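Local atomic coordinates of methionine gamma-lyase (Trichomonas vaginalis, PDB entry 1PFF), a protein that belongs to the Cys/Met metabolism family of pyridoxal-phosphate-dependent enzymes and has the general fold of the PLP-dependent aminotransferase clan. Residues I41-L46 with T91-T96; P126-P131 with M241-S246; G135-V140 with C159-I164. All coordinates share one frame; numbering follows the deposited sequence.

Contact 1: residues I41-L46 with T91-T96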
loop_
_atom_site.group_PDB
_atom_site.type_symbol
_atom_site.label_atom_id
_atom_site.label_comp_id
_atom_site.label_asym_id
_atom_site.label_seq_id
_atom_site.Cartn_x
_atom_site.Cartn_y
_atom_site.Cartn_z
ATOM N N ILE A 41 3.099 21.227 -34.192
ATOM C CA ILE A 41 1.940 22.111 -34.217
ATOM C C ILE A 41 1.071 21.735 -33.040
ATOM O O ILE A 41 0.715 20.564 -32.884
ATOM C CB ILE A 41 1.140 21.960 -35.526
ATOM C CG1 ILE A 41 2.046 22.192 -36.738
ATOM C CG2 ILE A 41 -0.060 22.930 -35.531
ATOM C CD1 ILE A 41 1.493 21.657 -38.032
ATOM N N SER A 42 0.734 22.721 -32.222
ATOM C CA SER A 42 -0.123 22.505 -31.063
ATOM C C SER A 42 -1.322 23.436 -31.133
ATOM O O SER A 42 -1.248 24.522 -31.715
ATOM C CB SER A 42 0.651 22.767 -29.769
ATOM O OG SER A 42 -0.200 22.663 -28.630
ATOM N N ASP A 43 -2.435 22.993 -30.556
ATOM C CA ASP A 43 -3.565 23.875 -30.353
ATOM C C ASP A 43 -3.186 24.961 -29.340
ATOM O O ASP A 43 -2.298 24.768 -28.506
ATOM C CB ASP A 43 -4.800 23.105 -29.888
ATOM C CG ASP A 43 -6.034 23.988 -29.806
ATOM O OD1 ASP A 43 -6.600 24.099 -28.698
ATOM O OD2 ASP A 43 -6.497 24.614 -30.790
ATOM N N ASP A 44 -3.858 26.101 -29.425
ATOM C CA ASP A 44 -3.543 27.227 -28.558
ATOM C C ASP A 44 -4.355 27.237 -27.259
ATOM O O ASP A 44 -4.259 28.181 -26.485
ATOM C CB ASP A 44 -3.709 28.545 -29.326
ATOM C CG ASP A 44 -5.151 28.838 -29.687
ATOM O OD1 ASP A 44 -6.031 27.984 -29.439
ATOM O OD2 ASP A 44 -5.505 29.899 -30.228
ATOM N N CYS A 45 -5.166 26.202 -27.038
ATOM C CA CYS A 45 -5.917 26.047 -25.790
ATOM C C CYS A 45 -5.354 24.875 -24.994
ATOM O O CYS A 45 -5.830 23.739 -25.119
ATOM C CB CYS A 45 -7.402 25.803 -26.064
ATOM S SG CYS A 45 -8.294 27.146 -26.871
ATOM N N LEU A 46 -4.348 25.147 -24.172
ATOM C CA LEU A 46 -3.672 24.080 -23.437
ATOM C C LEU A 46 -3.769 24.219 -21.917
ATOM O O LEU A 46 -3.822 25.327 -21.375
ATOM C CB LEU A 46 -2.205 23.968 -23.858
ATOM C CG LEU A 46 -1.871 23.606 -25.311
ATOM C CD1 LEU A 46 -0.367 23.456 -25.449
ATOM C CD2 LEU A 46 -2.600 22.346 -25.799
ATOM N N THR A 91 -9.252 17.789 -26.663
ATOM C CA THR A 91 -10.656 18.163 -26.849
ATOM C C THR A 91 -11.557 17.325 -25.926
ATOM O O THR A 91 -11.292 16.130 -25.729
ATOM C CB THR A 91 -11.074 18.066 -28.349
ATOM O OG1 THR A 91 -12.443 18.467 -28.508
ATOM C CG2 THR A 91 -11.031 16.612 -28.858
ATOM N N PRO A 92 -12.554 17.954 -25.296
ATOM C CA PRO A 92 -12.748 19.410 -25.332
ATOM C C PRO A 92 -11.589 20.120 -24.629
ATOM O O PRO A 92 -10.990 19.542 -23.714
ATOM C CB PRO A 92 -14.045 19.619 -24.544
ATOM C CG PRO A 92 -14.675 18.260 -24.460
ATOM C CD PRO A 92 -13.563 17.278 -24.461
ATOM N N ALA A 93 -11.276 21.336 -25.065
ATOM C CA ALA A 93 -10.084 22.038 -24.591
ATOM C C ALA A 93 -10.354 22.782 -23.284
ATOM O O ALA A 93 -11.498 22.956 -22.886
ATOM C CB ALA A 93 -9.549 22.970 -25.668
ATOM N N ASN A 94 -9.282 23.270 -22.666
ATOM C CA ASN A 94 -9.174 23.448 -21.211
ATOM C C ASN A 94 -9.890 24.568 -20.467
ATOM O O ASN A 94 -10.451 24.283 -19.401
ATOM C CB ASN A 94 -7.700 23.451 -20.821
ATOM C CG ASN A 94 -6.818 23.772 -21.996
ATOM O OD1 ASN A 94 -6.413 24.924 -22.183
ATOM N ND2 ASN A 94 -6.567 22.769 -22.845
ATOM N N PRO A 95 -9.844 25.832 -20.919
ATOM C CA PRO A 95 -10.596 26.857 -20.197
ATOM C C PRO A 95 -12.076 26.786 -20.570
ATOM O O PRO A 95 -12.911 26.592 -19.688
ATOM C CB PRO A 95 -9.956 28.187 -20.657
ATOM C CG PRO A 95 -8.886 27.814 -21.617
ATOM C CD PRO A 95 -9.135 26.400 -22.078
ATOM N N THR A 96 -12.393 26.910 -21.858
ATOM C CA THR A 96 -13.781 27.150 -22.249
ATOM C C THR A 96 -14.380 26.047 -23.117
ATOM O O THR A 96 -15.367 26.282 -23.820
ATOM C CB THR A 96 -13.914 28.512 -22.944
ATOM O OG1 THR A 96 -12.897 28.619 -23.942
ATOM C CG2 THR A 96 -13.607 29.659 -21.969
#
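N94 reaches across to the backbone of C45. Its ND2 donates to C45 O at 2.6 Å, with an N-H...O angle of 150°. The donor stands above the carbonyl plane, 50° out of it. N94 OD1, however, is modelled too close to L46. The orientation of the whole amide, and with it the detail of this bond, is therefore doubtful. Beside the amide lies a small apolar patch. C45 CB meets A93 CB at 3.6 Å, and P95 CD comes up more loosely to the same C45 CB. C45 SG is anti to its own carbonyl carbon (chi1 -64°), which leaves CB as the atom that touches A93.

The next shell fixes the turn. D43 OD1 accepts from C45 N at 3.0 Å, an Asx turn at the end of strand 39-43. D43 OD2 is held by K98 and by M70 N, and K98 also pairs with D44. N94 ND2 has a weak second bond to E90, on the adjacent parallel strand 84-90. The contact thus joins the loops leaving two neighbouring strands. As modelled, one amide bonds a backbone oxygen. The Asx turn shapes the chain beside it, and K98 probably stabilises both aspartate charges.

Contact 2: residues P126-P131 with M241-S246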
loop_
_atom_site.group_PDB
_atom_site.type_symbol
_atom_site.label_atom_id
_atom_site.label_comp_id
_atom_site.label_asym_id
_atom_site.label_seq_id
_atom_site.Cartn_x
_atom_site.Cartn_y
_atom_site.Cartn_z
ATOM N N PRO A 126 -11.883 7.330 -22.117
ATOM C CA PRO A 126 -12.126 6.261 -23.103
ATOM C C PRO A 126 -13.604 5.860 -23.154
ATOM O O PRO A 126 -14.030 5.271 -24.145
ATOM C CB PRO A 126 -11.292 5.090 -22.571
ATOM C CG PRO A 126 -10.273 5.734 -21.660
ATOM C CD PRO A 126 -11.022 6.861 -21.011
ATOM N N ILE A 127 -14.367 6.199 -22.113
ATOM C CA ILE A 127 -15.815 5.948 -22.082
ATOM C C ILE A 127 -16.585 6.782 -23.120
ATOM O O ILE A 127 -17.565 6.306 -23.690
ATOM C CB ILE A 127 -16.401 6.170 -20.641
ATOM C CG1 ILE A 127 -15.667 5.325 -19.592
ATOM C CG2 ILE A 127 -17.919 5.879 -20.586
ATOM C CD1 ILE A 127 -15.593 3.808 -19.917
ATOM N N LEU A 128 -16.126 8.005 -23.393
ATOM C CA LEU A 128 -16.907 8.926 -24.222
ATOM C C LEU A 128 -16.360 9.156 -25.627
ATOM O O LEU A 128 -17.131 9.369 -26.560
ATOM C CB LEU A 128 -17.079 10.261 -23.505
ATOM C CG LEU A 128 -17.761 10.220 -22.132
ATOM C CD1 LEU A 128 -17.992 11.650 -21.622
ATOM C CD2 LEU A 128 -19.051 9.398 -22.130
ATOM N N THR A 129 -15.035 9.127 -25.758
ATOM C CA THR A 129 -14.358 9.328 -27.040
ATOM C C THR A 129 -13.216 8.335 -27.191
ATOM O O THR A 129 -12.463 8.096 -26.246
ATOM C CB THR A 129 -13.818 10.785 -27.125
ATOM O OG1 THR A 129 -14.929 11.691 -27.094
ATOM C CG2 THR A 129 -13.149 11.079 -28.492
ATOM N N ASN A 130 -13.083 7.768 -28.390
ATOM C CA ASN A 130 -11.929 6.932 -28.710
ATOM C C ASN A 130 -11.185 7.504 -29.907
ATOM O O ASN A 130 -11.440 7.097 -31.039
ATOM C CB ASN A 130 -12.377 5.488 -28.967
ATOM C CG ASN A 130 -13.120 4.897 -27.779
ATOM O OD1 ASN A 130 -14.292 4.501 -27.886
ATOM N ND2 ASN A 130 -12.452 4.866 -26.633
ATOM N N PRO A 131 -10.278 8.459 -29.669
ATOM C CA PRO A 131 -9.619 9.171 -30.772
ATOM C C PRO A 131 -8.890 8.248 -31.748
ATOM O O PRO A 131 -8.813 8.582 -32.938
ATOM C CB PRO A 131 -8.631 10.117 -30.057
ATOM C CG PRO A 131 -9.231 10.298 -28.670
ATOM C CD PRO A 131 -9.809 8.929 -28.348
ATOM N N MET A 241 -18.383 12.285 -29.369
ATOM C CA MET A 241 -18.528 12.077 -27.921
ATOM C C MET A 241 -19.855 11.369 -27.624
ATOM O O MET A 241 -20.894 11.839 -28.063
ATOM C CB MET A 241 -18.512 13.421 -27.175
ATOM C CG MET A 241 -17.249 14.270 -27.362
ATOM S SD MET A 241 -17.306 15.798 -26.422
ATOM C CE MET A 241 -16.769 15.221 -24.775
ATOM N N LYS A 242 -19.822 10.249 -26.898
ATOM C CA LYS A 242 -21.060 9.533 -26.545
ATOM C C LYS A 242 -21.916 10.343 -25.573
ATOM O O LYS A 242 -23.144 10.242 -25.589
ATOM C CB LYS A 242 -20.773 8.153 -25.947
ATOM C CG LYS A 242 -19.984 7.242 -26.861
ATOM C CD LYS A 242 -19.903 5.821 -26.281
ATOM C CE LYS A 242 -18.861 4.979 -27.001
ATOM N NZ LYS A 242 -19.023 5.042 -28.476
ATOM N N MET A 243 -21.248 11.103 -24.709
ATOM C CA MET A 243 -21.877 12.111 -23.858
ATOM C C MET A 243 -20.907 13.289 -23.825
ATOM O O MET A 243 -19.786 13.178 -24.317
ATOM C CB MET A 243 -22.112 11.585 -22.441
ATOM C CG MET A 243 -22.984 10.323 -22.352
ATOM S SD MET A 243 -23.080 9.799 -20.613
ATOM C CE MET A 243 -24.542 10.394 -20.138
ATOM N N PHE A 244 -21.319 14.400 -23.231
ATOM C CA PHE A 244 -20.583 15.644 -23.439
ATOM C C PHE A 244 -19.559 16.027 -22.365
ATOM O O PHE A 244 -19.093 17.173 -22.340
ATOM C CB PHE A 244 -21.572 16.772 -23.729
ATOM C CG PHE A 244 -22.397 16.535 -24.967
ATOM C CD1 PHE A 244 -23.686 16.005 -24.863
ATOM C CD2 PHE A 244 -21.883 16.825 -26.232
ATOM C CE1 PHE A 244 -24.454 15.784 -25.988
ATOM C CE2 PHE A 244 -22.644 16.609 -27.379
ATOM C CZ PHE A 244 -23.934 16.084 -27.263
ATOM N N GLY A 245 -19.189 15.056 -21.521
ATOM C CA GLY A 245 -18.221 15.254 -20.453
ATOM C C GLY A 245 -18.805 15.873 -19.190
ATOM O O GLY A 245 -19.993 16.217 -19.152
ATOM N N SER A 246 -17.982 16.037 -18.154
ATOM C CA SER A 246 -18.488 16.608 -16.895
ATOM C C SER A 246 -17.823 17.941 -16.523
ATOM O O SER A 246 -18.040 18.476 -15.437
ATOM C CB SER A 246 -18.393 15.593 -15.753
ATOM O OG SER A 246 -17.101 15.022 -15.684
#
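L128 is the residue that meets most of the opposite loop. Its carbonyl oxygen accepts from K242 N at 2.9 Å. This bond is nearly straight (162°). M241 CA adds a CA-H...O contact to the same L128 O at 3.3 Å. The leucine's two methyls reach different parts of the loop. CD1 meets backbone atoms, with M243 O and G245 N each 3.6 Å from L128 CD1. CD2 lies against M243, with M243 CB and M243 N each 3.8 Å from L128 CD2. T129 OG1 sits 3.5 Å from M241 CG, but its hydrogen bond goes to the carbonyl of Q240, at the end of helix 234-240.

The K242 side is looser. Its aliphatic chain runs past the carbonyl of I127, with K242 CD 3.5 Å from I127 O, and the residue is exposed. N130 ND2 is held by P126 O, within its own segment, and by E11.

The short, weakly bonded helix 125-128 follows strand 116-120 of the seven-stranded sheet. The 241-246 loop leads into strand 247-251 of the five-stranded sheet. The contact is consistent with a junction between the large and small domains of the aminotransferase-like fold of PLP enzymes.

Contact 3: residues G135-V140 with C159-I164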
loop_
_atom_site.group_PDB
_atom_site.type_symbol
_atom_site.label_atom_id
_atom_site.label_comp_id
_atom_site.label_asym_id
_atom_site.label_seq_id
_atom_site.Cartn_x
_atom_site.Cartn_y
_atom_site.Cartn_z
ATOM N N GLY A 135 -8.397 7.764 -36.308
ATOM C CA GLY A 135 -7.123 7.881 -36.995
ATOM C C GLY A 135 -5.984 8.548 -36.237
ATOM O O GLY A 135 -4.878 8.655 -36.757
ATOM N N VAL A 136 -6.246 8.994 -35.011
ATOM C CA VAL A 136 -5.206 9.534 -34.140
ATOM C C VAL A 136 -4.131 8.462 -33.907
ATOM O O VAL A 136 -4.447 7.275 -33.835
ATOM C CB VAL A 136 -5.823 10.020 -32.799
ATOM C CG1 VAL A 136 -4.767 10.305 -31.743
ATOM C CG2 VAL A 136 -6.683 11.252 -33.054
ATOM N N ASP A 137 -2.866 8.871 -33.816
ATOM C CA ASP A 137 -1.778 7.909 -33.605
ATOM C C ASP A 137 -1.552 7.566 -32.144
ATOM O O ASP A 137 -1.360 6.403 -31.789
ATOM C CB ASP A 137 -0.485 8.429 -34.219
ATOM C CG ASP A 137 -0.595 8.585 -35.708
ATOM O OD1 ASP A 137 -0.652 7.548 -36.406
ATOM O OD2 ASP A 137 -0.693 9.698 -36.248
ATOM N N ILE A 138 -1.575 8.587 -31.295
ATOM C CA ILE A 138 -1.298 8.404 -29.874
ATOM C C ILE A 138 -2.350 9.137 -29.050
ATOM O O ILE A 138 -2.666 10.304 -29.326
ATOM C CB ILE A 138 0.116 8.973 -29.520
ATOM C CG1 ILE A 138 1.217 8.302 -30.357
ATOM C CG2 ILE A 138 0.392 8.817 -28.015
ATOM C CD1 ILE A 138 2.634 8.842 -30.073
ATOM N N VAL A 139 -2.868 8.465 -28.025
ATOM C CA VAL A 139 -3.764 9.087 -27.058
ATOM C C VAL A 139 -3.073 9.109 -25.693
ATOM O O VAL A 139 -2.477 8.105 -25.286
ATOM C CB VAL A 139 -5.102 8.323 -26.955
ATOM C CG1 VAL A 139 -5.928 8.802 -25.761
ATOM C CG2 VAL A 139 -5.912 8.496 -28.231
ATOM N N VAL A 140 -3.135 10.254 -25.019
ATOM C CA VAL A 140 -2.605 10.408 -23.666
ATOM C C VAL A 140 -3.708 10.750 -22.649
ATOM O O VAL A 140 -4.711 11.377 -22.991
ATOM C CB VAL A 140 -1.444 11.447 -23.588
ATOM C CG1 VAL A 140 -0.232 10.978 -24.461
ATOM C CG2 VAL A 140 -1.910 12.861 -23.974
ATOM N N CYS A 159 -1.543 5.414 -25.099
ATOM C CA CYS A 159 -2.081 4.318 -25.899
ATOM C C CYS A 159 -1.781 4.517 -27.375
ATOM O O CYS A 159 -2.028 5.596 -27.921
ATOM C CB CYS A 159 -3.594 4.223 -25.727
ATOM S SG CYS A 159 -4.090 4.065 -24.006
ATOM N N SER A 160 -1.282 3.469 -28.026
ATOM C CA SER A 160 -0.898 3.552 -29.437
ATOM C C SER A 160 -0.626 2.157 -30.005
ATOM O O SER A 160 -0.919 1.143 -29.347
ATOM C CB SER A 160 0.339 4.462 -29.598
ATOM O OG SER A 160 0.533 4.852 -30.955
ATOM N N ARG A 161 -0.080 2.117 -31.222
ATOM C CA ARG A 161 0.406 0.881 -31.844
ATOM C C ARG A 161 1.540 0.307 -31.005
ATOM O O ARG A 161 2.253 1.062 -30.333
ATOM C CB ARG A 161 0.959 1.157 -33.247
ATOM C CG ARG A 161 0.120 2.066 -34.114
ATOM C CD ARG A 161 0.482 2.047 -35.593
ATOM N NE ARG A 161 1.916 2.209 -35.845
ATOM C CZ ARG A 161 2.496 3.334 -36.260
ATOM N NH1 ARG A 161 1.779 4.435 -36.460
ATOM N NH2 ARG A 161 3.809 3.361 -36.468
ATOM N N ALA A 162 1.723 -1.012 -31.068
ATOM C CA ALA A 162 2.764 -1.700 -30.294
ATOM C C ALA A 162 4.165 -1.132 -30.527
ATOM O O ALA A 162 4.939 -0.936 -29.576
ATOM C CB ALA A 162 2.744 -3.198 -30.578
ATOM N N ASP A 163 4.486 -0.850 -31.785
ATOM C CA ASP A 163 5.820 -0.357 -32.107
ATOM C C ASP A 163 6.104 1.053 -31.562
ATOM O O ASP A 163 7.210 1.317 -31.084
ATOM C CB ASP A 163 6.153 -0.534 -33.603
ATOM C CG ASP A 163 5.361 0.385 -34.527
ATOM O OD1 ASP A 163 4.344 0.992 -34.123
ATOM O OD2 ASP A 163 5.705 0.549 -35.721
ATOM N N ILE A 164 5.103 1.932 -31.597
ATOM C CA ILE A 164 5.198 3.242 -30.944
ATOM C C ILE A 164 5.356 3.107 -29.417
ATOM O O ILE A 164 6.263 3.707 -28.832
ATOM C CB ILE A 164 3.984 4.142 -31.295
ATOM C CG1 ILE A 164 4.056 4.585 -32.763
ATOM C CG2 ILE A 164 3.942 5.383 -30.374
ATOM C CD1 ILE A 164 2.785 5.230 -33.281
HETATM O O HOH W 1 -0.651 4.935 -35.859
#
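D137 and R161 lie side by side and point the same way. Their flat groups are nearly perpendicular, with carboxylate and guanidinium planes 86° apart. D137 OD1 comes to the edge of the guanidinium, near its plane. The direct salt bridge is long, at 4.0 Å from D137 OD1 to R161 NH1. A water closes the gap: it donates to D137 OD1 at 2.7 Å and accepts from R161 NH1 at 2.6 Å. D163 forms a salt bridge with the same guanidinium, its individual hydrogen bonds weak, so D137, R161 and D163 make a salt-bridge network. I164 CD1 lies over one face of the guanidinium, offset toward its rim. The stronger partner of D137 is R110, which binds OD2.

S160 OG, anti to the backbone N (chi1 -165°), turns back to D137 O and donates to it at 2.6 Å, from above the carbonyl plane. I138 crosses I164 at an angle, with I138 CD1 3.7 Å from I164 CG2. I138 CG1 also passes close to S160 OG.

Further along, V139 and C159 form an antiparallel hydrogen-bonded pair. V139 N donates to C159 O at 3.0 Å, and C159 N to V139 O at 2.9 Å. Both side chains go to one face of the sheet, where helix 2-11 packs with E11 against them. I138 and I164 instead meet helix 22-33, through S29 and F33. Strand 138-142 also pairs with strand 116-120 on its other edge. R161 takes the N-cap position of helix 162-177, directly after strand 156-160.

Contacts 1 and 3 both reach the seven-stranded sheet, but their centres are about 20 Å apart and their nearest atoms about 8 Å. Contact 2 touches each of them. Toward contact 1, P92 CG packs on M241 CE at 3.7 Å, and the centres are about 16 Å apart. Toward contact 3, P131 CB packs on V139 CG2 at 3.7 Å, and the centres are about 18 Å apart. Contact 3 is nested in the chain loop that contact 2 closes, while contact 1 comes earlier. One 1,2-ethanediol lies about 4 Å from the side chain of I127 and another about 4 Å from that of R161; both probably come from the crystallisation liquor.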